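Local coordinates for protease (Vibrio cholerae, PDB 4L9D), which is the first PKD domain of a secreted metalloprotease, binds calcium to regulate interdomain flexibility, and belongs to an enzyme that probably degrades host extracellular matrix proteins, at residues A[27-41]-A[61-73]. Residues are numbered along the deposited sequence; the frame is centred on the assembly and turned at random.
With NA (sodium ion), chain C.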
ATOM      1  N   SER A  27      -6.246  -6.643  -3.140  1.00  4.59           N
ATOM      2  CA  SER A  27      -6.226  -7.622  -2.074  1.00  4.74           C
ATOM      3  C   SER A  27      -7.432  -8.515  -2.111  1.00  5.11           C
ATOM      4  O   SER A  27      -8.445  -8.178  -2.779  1.00  6.83           O
ATOM      5  CB  SER A  27      -6.148  -6.870  -0.711  1.00  5.00           C
ATOM      6  OG  SER A  27      -5.020  -6.051  -0.598  1.00  4.35           O
ATOM      7  N   SER A  28      -7.414  -9.637  -1.404  1.00  5.26           N
ATOM      8  CA  SER A  28      -8.462 -10.567  -1.377  1.00  6.69           C
ATOM      9  C   SER A  28      -8.475 -11.374  -0.083  1.00  5.56           C
ATOM     10  O   SER A  28      -7.528 -11.338   0.705  1.00  6.58           O
ATOM     11  CB  SER A  28      -8.432 -11.453  -2.606  1.00  8.37           C
ATOM     12  OG  SER A  28      -7.243 -12.195  -2.592  1.00  9.48           O
ATOM     13  N   ASP A  29      -9.521 -12.155   0.113  1.00  6.17           N
ATOM     14  CA  ASP A  29      -9.608 -13.008   1.301  1.00  6.24           C
ATOM     15  C   ASP A  29     -10.541 -14.160   1.000  1.00  6.81           C
ATOM     16  O   ASP A  29     -11.743 -13.947   0.750  1.00  8.69           O
ATOM     17  CB  ASP A  29     -10.172 -12.222   2.498  1.00  6.57           C
ATOM     18  CG  ASP A  29      -9.964 -12.889   3.822  1.00  6.76           C
ATOM     19  OD1 ASP A  29      -9.683 -14.092   3.904  1.00  8.65           O
ATOM     20  OD2 ASP A  29     -10.162 -12.133   4.832  1.00  7.24           O
ATOM     21  N   SER A  30      -9.995 -15.376   1.000  1.00  7.73           N
ATOM     22  CA  SER A  30     -10.773 -16.609   0.701  1.00  8.32           C
ATOM     23  C   SER A  30     -11.531 -17.120   1.906  1.00 10.20           C
ATOM     24  O   SER A  30     -12.312 -18.063   1.768  1.00 12.92           O
ATOM     25  CB  SER A  30      -9.892 -17.675   0.148  1.00 11.88           C
ATOM     26  OG  SER A  30      -8.892 -18.051   1.041  1.00 13.96           O
ATOM     27  N   ASP A  31     -11.302 -16.548   3.085  0.70  9.69           N
ATOM     28  CA  ASP A  31     -11.892 -17.044   4.317  0.70 10.13           C
ATOM     29  C   ASP A  31     -12.330 -15.859   5.198  0.70  9.46           C
ATOM     30  O   ASP A  31     -12.109 -15.846   6.397  0.70 12.54           O
ATOM     31  CB  ASP A  31     -10.878 -17.935   5.074  0.70 13.31           C
ATOM     32  CG  ASP A  31     -11.465 -18.614   6.239  0.70 16.69           C
ATOM     33  OD1 ASP A  31     -12.661 -18.994   6.166  0.70 22.85           O
ATOM     34  OD2 ASP A  31     -10.704 -18.894   7.215  0.70 20.60           O
ATOM     35  N   GLY A  32     -12.939 -14.844   4.595  1.00 10.14           N
ATOM     36  CA  GLY A  32     -13.440 -13.739   5.343  1.00  8.76           C
ATOM     37  C   GLY A  32     -13.493 -12.499   4.476  1.00  7.40           C
ATOM     38  O   GLY A  32     -13.434 -12.590   3.235  1.00  8.68           O
ATOM     39  N   ASN A  33     -13.586 -11.369   5.106  1.00  5.96           N
ATOM     40  CA  ASN A  33     -13.757 -10.091   4.471  1.00  7.00           C
ATOM     41  C   ASN A  33     -12.754  -9.096   5.034  1.00  5.11           C
ATOM     42  O   ASN A  33     -12.657  -8.944   6.229  1.00  5.51           O
ATOM     43  CB  ASN A  33     -15.204  -9.550   4.748  1.00  8.39           C
ATOM     44  CG  ASN A  33     -16.248 -10.458   4.177  1.00 10.40           C
ATOM     45  OD1 ASN A  33     -16.455 -10.469   2.956  1.00 14.35           O
ATOM     46  ND2 ASN A  33     -16.850 -11.257   4.975  1.00 13.38           N
ATOM     47  N   ILE A  34     -12.025  -8.406   4.170  1.00  5.82           N
ATOM     48  CA  ILE A  34     -11.086  -7.370   4.586  1.00  5.66           C
ATOM     49  C   ILE A  34     -11.862  -6.164   5.117  1.00  4.84           C
ATOM     50  O   ILE A  34     -12.763  -5.670   4.432  1.00  6.85           O
ATOM     51  CB  ILE A  34     -10.104  -6.993   3.470  1.00  5.59           C
ATOM     52  CG1 ILE A  34      -9.199  -8.205   3.156  1.00  6.86           C
ATOM     53  CG2 ILE A  34      -9.273  -5.768   3.856  1.00  5.81           C
ATOM     54  CD1 ILE A  34      -8.397  -8.073   1.882  1.00  7.86           C
ATOM     55  N   VAL A  35     -11.474  -5.670   6.291  1.00  4.51           N
ATOM     56  CA  VAL A  35     -12.128  -4.565   6.937  1.00  4.43           C
ATOM     57  C   VAL A  35     -11.249  -3.335   7.138  1.00  4.00           C
ATOM     58  O   VAL A  35     -11.802  -2.261   7.421  1.00  4.44           O
ATOM     59  CB  VAL A  35     -12.766  -4.962   8.281  1.00  6.60           C
ATOM     60  CG1 VAL A  35     -13.777  -6.109   8.070  1.00  9.10           C
ATOM     61  CG2 VAL A  35     -11.749  -5.318   9.335  1.00  7.64           C
ATOM     62  N   SER A  36      -9.932  -3.466   7.090  1.00  3.82           N
ATOM     63  CA  SER A  36      -9.062  -2.327   7.323  1.00  3.48           C
ATOM     64  C   SER A  36      -7.720  -2.498   6.620  1.00  3.11           C
ATOM     65  O   SER A  36      -7.335  -3.620   6.223  1.00  3.77           O
ATOM     66  CB  SER A  36      -8.814  -2.125   8.820  1.00  4.14           C
ATOM     67  OG  SER A  36      -8.020  -3.172   9.341  1.00  5.28           O
ATOM     68  N   TYR A  37      -7.069  -1.367   6.488  1.00  3.56           N
ATOM     69  CA  TYR A  37      -5.842  -1.188   5.736  1.00  3.86           C
ATOM     70  C   TYR A  37      -4.888  -0.293   6.529  1.00  3.96           C
ATOM     71  O   TYR A  37      -5.314   0.734   7.084  1.00  4.76           O
ATOM     72  CB  TYR A  37      -6.132  -0.472   4.412  1.00  4.80           C
ATOM     73  CG  TYR A  37      -7.186  -1.132   3.586  1.00  4.12           C
ATOM     74  CD1 TYR A  37      -6.936  -2.259   2.858  1.00  5.41           C
ATOM     75  CD2 TYR A  37      -8.525  -0.715   3.645  1.00  5.24           C
ATOM     76  CE1 TYR A  37      -7.885  -2.939   2.164  1.00  6.26           C
ATOM     77  CE2 TYR A  37      -9.504  -1.343   2.935  1.00  5.69           C
ATOM     78  CZ  TYR A  37      -9.180  -2.459   2.174  1.00  6.32           C
ATOM     79  OH  TYR A  37     -10.173  -3.139   1.459  1.00  8.03           O
ATOM     80  N   LEU A  38      -3.603  -0.649   6.513  1.00  3.91           N
ATOM     81  CA  LEU A  38      -2.546   0.257   6.969  1.00  4.12           C
ATOM     82  C   LEU A  38      -1.519   0.315   5.851  1.00  3.47           C
ATOM     83  O   LEU A  38      -0.759  -0.664   5.618  1.00  3.94           O
ATOM     84  CB  LEU A  38      -1.945  -0.154   8.312  1.00  4.33           C
ATOM     85  CG  LEU A  38      -1.020   0.795   9.030  1.00  5.87           C
ATOM     86  CD1 LEU A  38       0.350   0.866   8.411  1.00  6.80           C
ATOM     87  CD2 LEU A  38      -1.645   2.182   9.251  1.00  5.58           C
ATOM     88  N   TRP A  39      -1.477   1.415   5.154  1.00  3.15           N
ATOM     89  CA  TRP A  39      -0.445   1.704   4.157  1.00  3.66           C
ATOM     90  C   TRP A  39       0.679   2.453   4.837  1.00  3.52           C
ATOM     91  O   TRP A  39       0.468   3.309   5.716  1.00  3.95           O
ATOM     92  CB  TRP A  39      -1.014   2.657   3.053  1.00  4.11           C
ATOM     93  CG  TRP A  39      -1.974   2.060   2.122  1.00  3.92           C
ATOM     94  CD1 TRP A  39      -3.342   1.955   2.299  1.00  3.75           C
ATOM     95  CD2 TRP A  39      -1.684   1.484   0.853  1.00  3.90           C
ATOM     96  NE1 TRP A  39      -3.917   1.369   1.198  1.00  3.83           N
ATOM     97  CE2 TRP A  39      -2.921   1.069   0.288  1.00  4.00           C
ATOM     98  CE3 TRP A  39      -0.527   1.293   0.116  1.00  4.24           C
ATOM     99  CZ2 TRP A  39      -3.004   0.532  -1.013  1.00  4.75           C
ATOM    100  CZ3 TRP A  39      -0.616   0.729  -1.130  1.00  4.66           C
ATOM    101  CH2 TRP A  39      -1.833   0.346  -1.696  1.00  4.86           C
ATOM    102  N   ASP A  40       1.882   2.172   4.353  1.00  3.92           N
ATOM    103  CA  ASP A  40       3.123   2.685   4.935  1.00  3.61           C
ATOM    104  C   ASP A  40       3.995   3.019   3.741  1.00  3.54           C
ATOM    105  O   ASP A  40       4.430   2.135   3.001  1.00  4.02           O
ATOM    106  CB  ASP A  40       3.643   1.592   5.846  1.00  4.35           C
ATOM    107  CG  ASP A  40       5.066   1.668   6.291  1.00  4.17           C
ATOM    108  OD1 ASP A  40       5.837   2.549   5.843  1.00  4.45           O
ATOM    109  OD2 ASP A  40       5.457   0.782   7.125  1.00  5.87           O
ATOM    110  N   PHE A  41       4.226   4.317   3.480  1.00  3.31           N
ATOM    111  CA  PHE A  41       4.798   4.733   2.235  1.00  3.49           C
ATOM    112  C   PHE A  41       6.323   4.732   2.193  1.00  3.60           C
ATOM    113  O   PHE A  41       6.928   5.119   1.197  1.00  4.23           O
ATOM    114  CB  PHE A  41       4.229   6.110   1.844  1.00  3.86           C
ATOM    115  CG  PHE A  41       2.688   6.146   1.786  1.00  3.67           C
ATOM    116  CD1 PHE A  41       1.962   5.155   1.212  1.00  4.10           C
ATOM    117  CD2 PHE A  41       2.038   7.247   2.310  1.00  4.80           C
ATOM    118  CE1 PHE A  41       0.579   5.241   1.136  1.00  4.32           C
ATOM    119  CE2 PHE A  41       0.634   7.320   2.277  1.00  5.49           C
ATOM    120  CZ  PHE A  41      -0.064   6.325   1.650  1.00  4.88           C
ATOM    121  N   SER A  61      14.464   5.978  -3.672  0.70  6.67           N
ATOM    122  CA  SER A  61      13.844   4.674  -3.611  0.70  5.83           C
ATOM    123  C   SER A  61      13.061   4.584  -2.299  0.70  5.70           C
ATOM    124  O   SER A  61      13.638   4.878  -1.227  0.70  6.18           O
ATOM    125  CB  SER A  61      14.906   3.584  -3.628  0.70  6.86           C
ATOM    126  OG  SER A  61      14.399   2.298  -3.678  0.70 10.03           O
ATOM    127  N   TYR A  62      11.783   4.187  -2.387  1.00  5.06           N
ATOM    128  CA  TYR A  62      10.932   4.054  -1.198  1.00  4.00           C
ATOM    129  C   TYR A  62      10.201   2.749  -1.233  1.00  4.21           C
ATOM    130  O   TYR A  62       9.672   2.328  -2.286  1.00  5.48           O
ATOM    131  CB  TYR A  62       9.908   5.225  -1.135  1.00  4.40           C
ATOM    132  CG  TYR A  62      10.553   6.583  -1.045  1.00  4.21           C
ATOM    133  CD1 TYR A  62      10.856   7.134   0.197  1.00  4.22           C
ATOM    134  CD2 TYR A  62      10.859   7.298  -2.167  1.00  5.03           C
ATOM    135  CE1 TYR A  62      11.385   8.426   0.284  1.00  4.17           C
ATOM    136  CE2 TYR A  62      11.411   8.575  -2.085  1.00  4.83           C
ATOM    137  CZ  TYR A  62      11.677   9.129  -0.851  1.00  4.68           C
ATOM    138  OH  TYR A  62      12.195  10.413  -0.692  1.00  5.16           O
ATOM    139  N   SER A  63      10.098   2.082  -0.087  0.80  3.71           N
ATOM    140  CA  SER A  63       9.335   0.877   0.058  0.80  3.90           C
ATOM    141  C   SER A  63       7.885   1.182   0.482  0.80  3.73           C
ATOM    142  O   SER A  63       7.681   1.820   1.499  0.80  3.82           O
ATOM    143  CB  SER A  63       9.986  -0.021   1.070  0.80  5.28           C
ATOM    144  OG  SER A  63      11.267  -0.433   0.656  0.80  7.33           O
ATOM    145  N   VAL A  64       6.961   0.740  -0.338  1.00  3.74           N
ATOM    146  CA  VAL A  64       5.531   0.903  -0.024  1.00  3.51           C
ATOM    147  C   VAL A  64       5.016  -0.416   0.499  1.00  3.30           C
ATOM    148  O   VAL A  64       5.135  -1.465  -0.164  1.00  4.34           O
ATOM    149  CB  VAL A  64       4.757   1.297  -1.275  1.00  3.87           C
ATOM    150  CG1 VAL A  64       3.303   1.415  -0.977  1.00  4.06           C
ATOM    151  CG2 VAL A  64       5.269   2.619  -1.799  1.00  5.39           C
ATOM    152  N   THR A  65       4.447  -0.397   1.700  1.00  3.52           N
ATOM    153  CA  THR A  65       3.952  -1.557   2.381  1.00  3.76           C
ATOM    154  C   THR A  65       2.461  -1.407   2.653  1.00  3.52           C
ATOM    155  O   THR A  65       2.021  -0.336   3.112  1.00  4.70           O
ATOM    156  CB  THR A  65       4.768  -1.726   3.709  1.00  4.32           C
ATOM    157  OG1 THR A  65       6.176  -1.774   3.399  1.00  5.34           O
ATOM    158  CG2 THR A  65       4.380  -2.967   4.414  1.00  5.94           C
ATOM    159  N   LEU A  66       1.703  -2.453   2.407  1.00  3.52           N
ATOM    160  CA  LEU A  66       0.278  -2.516   2.738  1.00  3.65           C
ATOM    161  C   LEU A  66       0.017  -3.697   3.633  1.00  3.35           C
ATOM    162  O   LEU A  66       0.355  -4.833   3.267  1.00  3.78           O
ATOM    163  CB  LEU A  66      -0.580  -2.666   1.476  1.00  3.53           C
ATOM    164  CG  LEU A  66      -2.083  -2.933   1.737  1.00  3.98           C
ATOM    165  CD1 LEU A  66      -2.755  -1.775   2.480  1.00  4.55           C
ATOM    166  CD2 LEU A  66      -2.801  -3.234   0.453  1.00  4.65           C
ATOM    167  N   THR A  67      -0.651  -3.451   4.752  1.00  3.59           N
ATOM    168  CA  THR A  67      -1.206  -4.490   5.595  1.00  3.78           C
ATOM    169  C   THR A  67      -2.712  -4.435   5.503  1.00  3.87           C
ATOM    170  O   THR A  67      -3.299  -3.345   5.618  1.00  5.63           O
ATOM    171  CB  THR A  67      -0.738  -4.266   7.067  1.00  4.68           C
ATOM    172  OG1 THR A  67       0.672  -4.441   7.162  1.00  4.59           O
ATOM    173  CG2 THR A  67      -1.395  -5.259   8.033  1.00  5.41           C
ATOM    174  N   VAL A  68      -3.320  -5.597   5.282  1.00  4.03           N
ATOM    175  CA  VAL A  68      -4.771  -5.718   5.315  1.00  3.80           C
ATOM    176  C   VAL A  68      -5.147  -6.603   6.510  1.00  3.94           C
ATOM    177  O   VAL A  68      -4.398  -7.516   6.861  1.00  4.64           O
ATOM    178  CB  VAL A  68      -5.318  -6.292   4.020  1.00  4.56           C
ATOM    179  CG1 VAL A  68      -4.848  -5.458   2.811  1.00  5.52           C
ATOM    180  CG2 VAL A  68      -4.983  -7.778   3.788  1.00  5.84           C
ATOM    181  N   THR A  69      -6.308  -6.315   7.108  1.00  3.91           N
ATOM    182  CA  THR A  69      -6.816  -7.063   8.230  1.00  4.25           C
ATOM    183  C   THR A  69      -8.261  -7.397   7.995  1.00  3.87           C
ATOM    184  O   THR A  69      -9.030  -6.546   7.485  1.00  4.31           O
ATOM    185  CB  THR A  69      -6.642  -6.278   9.557  1.00  4.37           C
ATOM    186  OG1 THR A  69      -5.248  -5.940   9.703  1.00  4.97           O
ATOM    187  CG2 THR A  69      -7.069  -7.062  10.758  1.00  5.58           C
ATOM    188  N   ASP A  70      -8.666  -8.615   8.320  1.00  4.16           N
ATOM    189  CA  ASP A  70      -9.996  -9.101   8.030  1.00  4.22           C
ATOM    190  C   ASP A  70     -10.901  -9.183   9.267  1.00  4.35           C
ATOM    191  O   ASP A  70     -10.547  -8.795  10.400  1.00  4.57           O
ATOM    192  CB  ASP A  70      -9.959 -10.365   7.196  1.00  5.01           C
ATOM    193  CG  ASP A  70      -9.631 -11.649   7.972  1.00  5.46           C
ATOM    194  OD1 ASP A  70      -9.436 -11.582   9.211  1.00  5.31           O
ATOM    195  OD2 ASP A  70      -9.536 -12.696   7.274  1.00  6.92           O
ATOM    196  N   ASP A  71     -12.147  -9.554   9.002  0.60  4.73           N
ATOM    197  CA  ASP A  71     -13.190  -9.677  10.022  0.60  4.77           C
ATOM    198  C   ASP A  71     -12.896 -10.617  11.184  0.60  4.85           C
ATOM    199  O   ASP A  71     -13.510 -10.428  12.234  0.60  4.95           O
ATOM    200  CB  ASP A  71     -14.518 -10.169   9.416  0.60  5.17           C
ATOM    201  CG  ASP A  71     -14.421 -11.543   8.831  0.60  6.89           C
ATOM    202  OD1 ASP A  71     -13.660 -11.757   7.869  0.60  8.57           O
ATOM    203  OD2 ASP A  71     -15.147 -12.394   9.336  0.60 13.45           O
ATOM    204  N   LYS A  72     -12.004 -11.579  10.985  1.00  5.59           N
ATOM    205  CA  LYS A  72     -11.574 -12.480  12.010  1.00  6.79           C
ATOM    206  C   LYS A  72     -10.279 -12.063  12.697  1.00  6.78           C
ATOM    207  O   LYS A  72      -9.762 -12.800  13.566  1.00  8.10           O
ATOM    208  CB  LYS A  72     -11.502 -13.918  11.555  1.00 11.61           C
ATOM    209  CG  LYS A  72     -10.865 -14.217  10.333  1.00 13.64           C
ATOM    210  CD  LYS A  72     -10.828 -15.698  10.034  1.00 15.77           C
ATOM    211  CE  LYS A  72     -10.191 -15.979   8.723  1.00 16.87           C
ATOM    212  NZ  LYS A  72      -9.038 -15.234   8.206  1.00 14.35           N
ATOM    213  N   GLY A  73      -9.758 -10.894  12.363  1.00  6.01           N
ATOM    214  CA  GLY A  73      -8.571 -10.383  13.030  1.00  6.03           C
ATOM    215  C   GLY A  73      -7.239 -10.848  12.455  1.00  5.38           C
ATOM    216  O   GLY A  73      -6.237 -10.702  13.115  1.00  6.06           O
TER
HETATM  217 NA    NA C 901     -13.972 -13.374   1.062  0.90 12.07          NA
HETATM  218  O   HOH W   1     -14.060 -14.918   8.566  1.00 29.02           O
HETATM  219  O   HOH W   2     -14.468 -15.521   2.035  1.00 19.21           O
HETATM  220  O   HOH W   3     -16.306 -12.911   1.449  1.00 18.43           O
HETATM  221  O   HOH W   4       1.632  -2.053   6.267  1.00  5.53           O
HETATM  222  O   HOH W   5       7.336   0.619   3.984  1.00  5.49           O
HETATM  223  O   HOH W   6     -13.650 -11.267   0.189  1.00 17.82           O
HETATM  224  O   HOH W   7     -14.347 -14.245  -1.156  1.00 24.25           O
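The central antiparallel pair of a PKD-domain beta-sandwich, strands 34-40 and 60-70, shows how one strand pairing can serve both a hydrophobic core and a metal-binding end. Its ladder is regular from D40 with T65 to S36 with T69; in the middle, L38 and T67 exchange two hydrogen bonds, each 2.9 Å between the N of one and the O of the other. A classic beta bulge then shifts the register: T69 O accepts from both V35 N and S36 N.

On the core face, W39 takes one methyl of L66 over its indole. L66 CD1 stands 3.5 Å from the centroid of the five-membered ring, 9° off the normal, a CH-pi contact that the leucine reaches with CG anti to the backbone N (chi1 172°). V64 CG1 meets the six-membered ring at its edge, in plane, 4.0 Å from W39 CZ3, and V68 CG1 lies against Y37 CD1.

Beyond the bulge the calcium site begins, to which D31 and D70 contribute. With no calcium bound in this crystal, D29 OD2 and D70 OD2 lie only 2.6 Å apart, close enough that one acid probably holds a proton; the two carboxylates are nearly coplanar. K72 NZ takes the syn lone pair of D70 OD2 in a 2.7 Å salt bridge and also pairs with D74, another calcium ligand. In the conformer given, N33 N donates to D71 OD1 at 2.8 Å, from above the carboxylate plane, while D71 N returns a hydrogen bond to N33 O. Alongside, D29 O, G32 O and four waters bind a sodium ion.

Strands 46-47 and 75-84 flank the pair in its four-stranded sheet, and strands 12-17 and 20-25 of the opposing sheet pack F12 and N25 against L66.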